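PDB 5J78: acetaldehyde dehydrogenase (Acetylating) from Geobacillus thermoglucosidasius, which probably catalyses the NAD-dependent, CoA-acylating interconversion of acetaldehyde and acetyl-CoA. Local coordinates for residues A[51-55]-A[56-60]; A[252-255]-A[256-260]; A[413-416]-A[417-420]. One frame throughout, in Å; residues are numbered along the deposited sequence.

Interaction 1 of 3, residues A[51-55]-A[56-60]; sequences EKMTQ and SEIDK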
# COMPACT_ATOMS: atom_id res chain seq x y z
N GLU A 51 -15.86 30.53 -14.50
CA GLU A 51 -14.61 31.10 -14.97
C GLU A 51 -14.81 32.11 -16.10
O GLU A 51 -13.96 32.96 -16.35
CB GLU A 51 -13.66 29.99 -15.46
CG GLU A 51 -12.28 30.56 -15.87
CD GLU A 51 -11.16 29.53 -16.01
OE1 GLU A 51 -11.29 28.38 -15.52
OE2 GLU A 51 -10.11 29.89 -16.61
N LYS A 52 -15.94 32.00 -16.81
CA LYS A 52 -16.25 32.92 -17.90
C LYS A 52 -16.78 34.29 -17.44
O LYS A 52 -16.86 35.22 -18.24
CB LYS A 52 -17.27 32.27 -18.84
CG LYS A 52 -16.67 31.05 -19.57
CD LYS A 52 -17.63 30.34 -20.51
CE LYS A 52 -16.88 29.21 -21.25
NZ LYS A 52 -17.79 28.35 -22.05
N MET A 53 -17.12 34.43 -16.16
CA MET A 53 -17.73 35.68 -15.68
C MET A 53 -16.75 36.84 -15.50
O MET A 53 -15.55 36.65 -15.33
CB MET A 53 -18.45 35.43 -14.36
CG MET A 53 -19.55 34.42 -14.46
SD MET A 53 -20.42 34.24 -12.88
CE MET A 53 -21.66 33.05 -13.35
N THR A 54 -17.29 38.06 -15.52
CA THR A 54 -16.52 39.26 -15.18
C THR A 54 -16.23 39.39 -13.69
O THR A 54 -16.90 38.77 -12.85
CB THR A 54 -17.26 40.55 -15.59
OG1 THR A 54 -18.45 40.65 -14.81
CG2 THR A 54 -17.61 40.56 -17.09
N GLN A 55 -15.25 40.23 -13.36
CA GLN A 55 -14.89 40.52 -12.00
C GLN A 55 -16.13 40.97 -11.22
O GLN A 55 -16.38 40.52 -10.10
CB GLN A 55 -13.80 41.58 -11.96
CG GLN A 55 -13.23 41.84 -10.56
CD GLN A 55 -12.46 40.65 -10.03
OE1 GLN A 55 -11.30 40.43 -10.39
NE2 GLN A 55 -13.09 39.88 -9.15
N SER A 56 -16.93 41.83 -11.83
CA SER A 56 -18.09 42.38 -11.14
C SER A 56 -19.15 41.30 -10.90
O SER A 56 -19.83 41.32 -9.87
CB SER A 56 -18.69 43.55 -11.94
OG SER A 56 -20.10 43.47 -12.00
N GLU A 57 -19.27 40.35 -11.81
CA GLU A 57 -20.22 39.26 -11.66
C GLU A 57 -19.76 38.32 -10.56
O GLU A 57 -20.56 37.90 -9.72
CB GLU A 57 -20.39 38.50 -12.97
CG GLU A 57 -21.14 39.29 -14.04
CD GLU A 57 -21.04 38.67 -15.43
OE1 GLU A 57 -20.05 37.96 -15.71
OE2 GLU A 57 -21.95 38.89 -16.25
N ILE A 58 -18.46 38.03 -10.54
CA ILE A 58 -17.86 37.28 -9.44
C ILE A 58 -18.06 38.01 -8.12
O ILE A 58 -18.48 37.41 -7.14
CB ILE A 58 -16.33 37.03 -9.67
CG1 ILE A 58 -16.10 36.15 -10.91
CG2 ILE A 58 -15.65 36.41 -8.43
CD1 ILE A 58 -16.51 34.70 -10.77
N ASP A 59 -17.75 39.31 -8.09
CA ASP A 59 -17.83 40.05 -6.84
C ASP A 59 -19.27 40.12 -6.29
O ASP A 59 -19.46 40.08 -5.08
CB ASP A 59 -17.27 41.46 -7.00
CG ASP A 59 -15.74 41.47 -7.16
OD1 ASP A 59 -15.09 40.43 -6.95
OD2 ASP A 59 -15.20 42.55 -7.45
N LYS A 60 -20.27 40.20 -7.17
CA LYS A 60 -21.67 40.15 -6.73
C LYS A 60 -22.01 38.81 -6.06
O LYS A 60 -22.69 38.78 -5.04
CB LYS A 60 -22.62 40.39 -7.90
CG LYS A 60 -22.73 41.85 -8.31
CD LYS A 60 -23.58 42.02 -9.56
CE LYS A 60 -23.51 43.45 -10.11
NZ LYS A 60 -24.27 44.45 -9.30
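Thr54 and Glu57 grip each other in a capping box at the start of helix 55-84, each side chain meeting a backbone N-H of the other residue. Thr54 is the N-cap: its OG1 accepts from Glu57 N at 3.1 Å. In return Thr54 N donates to Glu57 OE1 at 2.8 Å, reaching that oxygen on its anti side and 30° out of the carboxylate plane. The torsions explain the reciprocity. Thr54 sets OG1 between its own N and carbonyl carbon (chi1 65°), over the first turn, while Glu57 keeps CG beside its backbone N and runs extended, which brings OE1 back to the residue before the helix. The negative carboxylate near the amino end of the helix is likely to be favoured by the helix dipole.

The main-chain acceptors are then taken up in helical order. Thr54 O receives Ile58 N at 2.9 Å, and Gln55 O receives Asp59 N at 2.7 Å. Apolar contact is slight and lies on the inner side, where Ile58 CD1 rests 4.1 Å from Met53 CB; beyond the segments Met53 touches Pro190 and Ile58 touches Arg158.

Gln55 and Asp59, one turn apart, look mainly outward from the pair for their polar partners. Gln55 OE1 is bonded to Thr112 N, and Asp59 OD1 forms a salt bridge with Lys156. Between them there is a weaker link: the bend of Gln55 at chi2 carries its amide over toward Asp59, the amide and carboxylate planes lie 27° apart, and Gln55 NE2 donates weakly to Asp59 OD1 at 3.0 Å.

Interaction 2 of 3, residues A[252-255]-A[256-260]; sequences ANIA and KAVQL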
# COMPACT_ATOMS: atom_id res chain seq x y z
N ALA A 252 4.60 44.35 31.44
CA ALA A 252 3.22 44.32 30.94
C ALA A 252 2.22 45.11 31.76
O ALA A 252 2.28 45.10 33.00
CB ALA A 252 2.74 42.88 30.86
N ASN A 253 1.29 45.77 31.08
CA ASN A 253 0.02 46.19 31.69
C ASN A 253 -0.78 44.93 32.10
O ASN A 253 -1.46 44.33 31.27
CB ASN A 253 -0.78 47.04 30.69
CG ASN A 253 -2.08 47.60 31.28
OD1 ASN A 253 -2.68 47.03 32.20
ND2 ASN A 253 -2.54 48.73 30.72
N ILE A 254 -0.69 44.54 33.37
CA ILE A 254 -1.15 43.21 33.80
C ILE A 254 -2.67 43.03 33.68
O ILE A 254 -3.15 41.99 33.24
CB ILE A 254 -0.71 42.92 35.25
CG1 ILE A 254 0.82 42.82 35.30
CG2 ILE A 254 -1.35 41.62 35.79
CD1 ILE A 254 1.41 42.75 36.68
N ALA A 255 -3.43 44.05 34.06
CA ALA A 255 -4.87 43.97 33.98
C ALA A 255 -5.35 43.79 32.52
O ALA A 255 -6.25 42.99 32.23
CB ALA A 255 -5.49 45.19 34.58
N LYS A 256 -4.75 44.56 31.62
CA LYS A 256 -5.13 44.51 30.21
C LYS A 256 -4.70 43.18 29.57
O LYS A 256 -5.41 42.59 28.74
CB LYS A 256 -4.51 45.71 29.48
CG LYS A 256 -4.80 45.81 28.00
CD LYS A 256 -6.26 46.12 27.74
CE LYS A 256 -6.56 46.13 26.25
NZ LYS A 256 -7.82 45.38 25.97
N ALA A 257 -3.54 42.70 29.97
CA ALA A 257 -2.99 41.46 29.44
C ALA A 257 -3.88 40.28 29.82
O ALA A 257 -4.24 39.46 28.96
CB ALA A 257 -1.59 41.25 29.96
N VAL A 258 -4.24 40.21 31.09
CA VAL A 258 -5.10 39.14 31.59
C VAL A 258 -6.44 39.15 30.91
O VAL A 258 -6.98 38.10 30.56
CB VAL A 258 -5.31 39.25 33.13
CG1 VAL A 258 -6.43 38.31 33.61
CG2 VAL A 258 -4.05 38.93 33.84
N GLN A 259 -7.00 40.35 30.73
CA GLN A 259 -8.26 40.51 30.03
C GLN A 259 -8.18 39.99 28.60
O GLN A 259 -9.09 39.28 28.13
CB GLN A 259 -8.68 41.98 30.05
CG GLN A 259 -10.05 42.26 29.46
CD GLN A 259 -10.04 42.35 27.94
OE1 GLN A 259 -9.25 43.09 27.35
NE2 GLN A 259 -10.92 41.59 27.29
N LEU A 260 -7.12 40.34 27.88
CA LEU A 260 -6.98 39.88 26.50
C LEU A 260 -6.85 38.35 26.47
O LEU A 260 -7.47 37.70 25.62
CB LEU A 260 -5.77 40.55 25.82
CG LEU A 260 -5.90 42.05 25.55
CD1 LEU A 260 -4.55 42.73 25.35
CD2 LEU A 260 -6.81 42.30 24.37
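The backbones of Asn253 and Ala257 join in the first helical turn of 254-265: Ala257 N donates to Asn253 O at 2.9 Å. Val258 N to Ile254 O and Gln259 N to Ala255 O continue the i to i+4 series, the latter at 3.1 Å; Ala255 O also accepts from Gln296 NE2.

Asn253, the N-cap, holds CG anti to its own N (chi1 -176°), which sets CG beside the carbonyl carbon and brings OD1 to Lys256 N, three residues on. There it accepts at 3.3 Å, a long bond that is nevertheless fairly straight at the hydrogen. The donor stands above the amide plane, 58° out of it, and Lys256 CB lies 3.5 Å from the same OD1. Further on, Lys256 bends at chi2 and again at chi4, bringing NZ to Gln259 OE1 at 3.0 Å, and NZ also forms a salt bridge with Glu472 of the second subunit. On the inner side Ile254 CG2 meets Val258 CG2 at 4.3 Å, and both residues pack against helix 286-295. The whole is an asparagine N-cap opening a helix that follows strand 244-248 of the parallel beta sheet of this alpha/beta part, with one lysine reaching the subunit interface.

Interaction 3 of 3, residues A[413-416]-A[417-420]; sequences KPAG and RIVV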
# COMPACT_ATOMS: atom_id res chain seq x y z
N LYS A 413 11.41 32.76 17.41
CA LYS A 413 10.33 31.83 17.72
C LYS A 413 9.82 31.17 16.43
O LYS A 413 9.48 31.86 15.48
CB LYS A 413 9.19 32.55 18.45
CG LYS A 413 9.60 33.11 19.81
CD LYS A 413 10.03 32.02 20.79
CE LYS A 413 10.53 32.62 22.11
NZ LYS A 413 11.84 33.28 21.96
N PRO A 414 9.78 29.82 16.40
CA PRO A 414 9.29 29.08 15.24
C PRO A 414 7.77 29.04 15.23
O PRO A 414 7.16 28.03 15.58
CB PRO A 414 9.89 27.69 15.44
CG PRO A 414 9.88 27.54 16.94
CD PRO A 414 10.31 28.91 17.43
N ALA A 415 7.19 30.16 14.84
CA ALA A 415 5.75 30.30 14.72
C ALA A 415 5.46 31.27 13.59
O ALA A 415 6.13 32.29 13.47
CB ALA A 415 5.13 30.80 16.07
N GLY A 416 4.49 30.94 12.74
CA GLY A 416 4.12 31.83 11.66
C GLY A 416 3.40 33.10 12.10
O GLY A 416 3.44 34.13 11.40
N ARG A 417 2.73 33.01 13.24
CA ARG A 417 2.02 34.15 13.85
C ARG A 417 2.63 34.44 15.21
O ARG A 417 2.51 33.62 16.10
CB ARG A 417 0.52 33.84 14.02
CG ARG A 417 -0.32 33.83 12.71
CD ARG A 417 -1.09 32.55 12.59
NE ARG A 417 -0.16 31.43 12.55
CZ ARG A 417 0.31 30.87 11.44
NH1 ARG A 417 -0.12 31.25 10.24
NH2 ARG A 417 1.18 29.88 11.55
N ILE A 418 3.27 35.60 15.36
CA ILE A 418 3.95 35.98 16.59
C ILE A 418 3.20 37.20 17.13
O ILE A 418 3.39 38.33 16.68
CB ILE A 418 5.44 36.24 16.36
CG1 ILE A 418 6.14 34.96 15.88
CG2 ILE A 418 6.13 36.67 17.67
CD1 ILE A 418 7.57 35.16 15.36
N VAL A 419 2.29 36.94 18.07
CA VAL A 419 1.27 37.93 18.45
C VAL A 419 1.75 38.77 19.64
O VAL A 419 2.13 38.22 20.66
CB VAL A 419 -0.08 37.24 18.80
CG1 VAL A 419 -1.13 38.25 19.22
CG2 VAL A 419 -0.60 36.44 17.61
N VAL A 420 1.74 40.09 19.48
CA VAL A 420 2.18 41.00 20.54
C VAL A 420 1.00 41.80 21.09
O VAL A 420 0.27 42.48 20.34
CB VAL A 420 3.28 41.99 20.04
CG1 VAL A 420 3.81 42.83 21.20
CG2 VAL A 420 4.42 41.21 19.40
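Strand 415-420, the edge strand of the seven-stranded parallel sheet within this chain, turns a corner at Gly416 as it closes the beta-alpha-beta unit 395-399, 403-410, 415-420. Ahead of the corner Pro414 centres an inverse gamma turn. Arg417 folds its side chain back on the corner: bends at chi2 (127°) and chi3 (-60°) lay one face of its guanidinium over Gly416 CA, 3.5 Å from Arg417 NH2. A beta carbon, had Gly416 one, would fall 2.5 Å from Arg417 NH2, a clash, so the glycine suits this fold-back.

The guanidinium is held by outside acceptors: NH2 bonds to Gly442 O and His394 O, and NH1 to Asn454 OD1. A leucine in place of Arg417 would probably leave Gly442 O, His394 O and Asn454 OD1 without these donors and uncover the face of Gly416. Beyond the corner, Arg417 to Val420 pair in parallel with a strand of the second subunit, carrying the sheet across the interface.

Ile418 spans the corner by van der Waals contact. Its CG1 lies 4.3 Å from Ala415 CB and 3.6 Å from Ala415 O, while its CD1 reaches Lys413 O at 3.8 Å.

Overall arrangement
Along the chain the three contacts follow in series, each closing before the next opens. Interactions 2 and 3 are neighbours in space, with centres 19 Å and nearest atoms about 7 Å apart. Both belong to the part built on the seven-stranded parallel sheet: strand 395-399, which pairs with 415-420, also packs on helix 254-265 through His399. Both also touch the second subunit. Interaction 1 stands apart at the surface, its centre 46 Å from that of interaction 2 and 36 Å from that of interaction 3, at the turn between helices 28-51 and 55-84, and no other chain touches it. The set thus samples a helix start that no other chain touches and two elements that help form the interface.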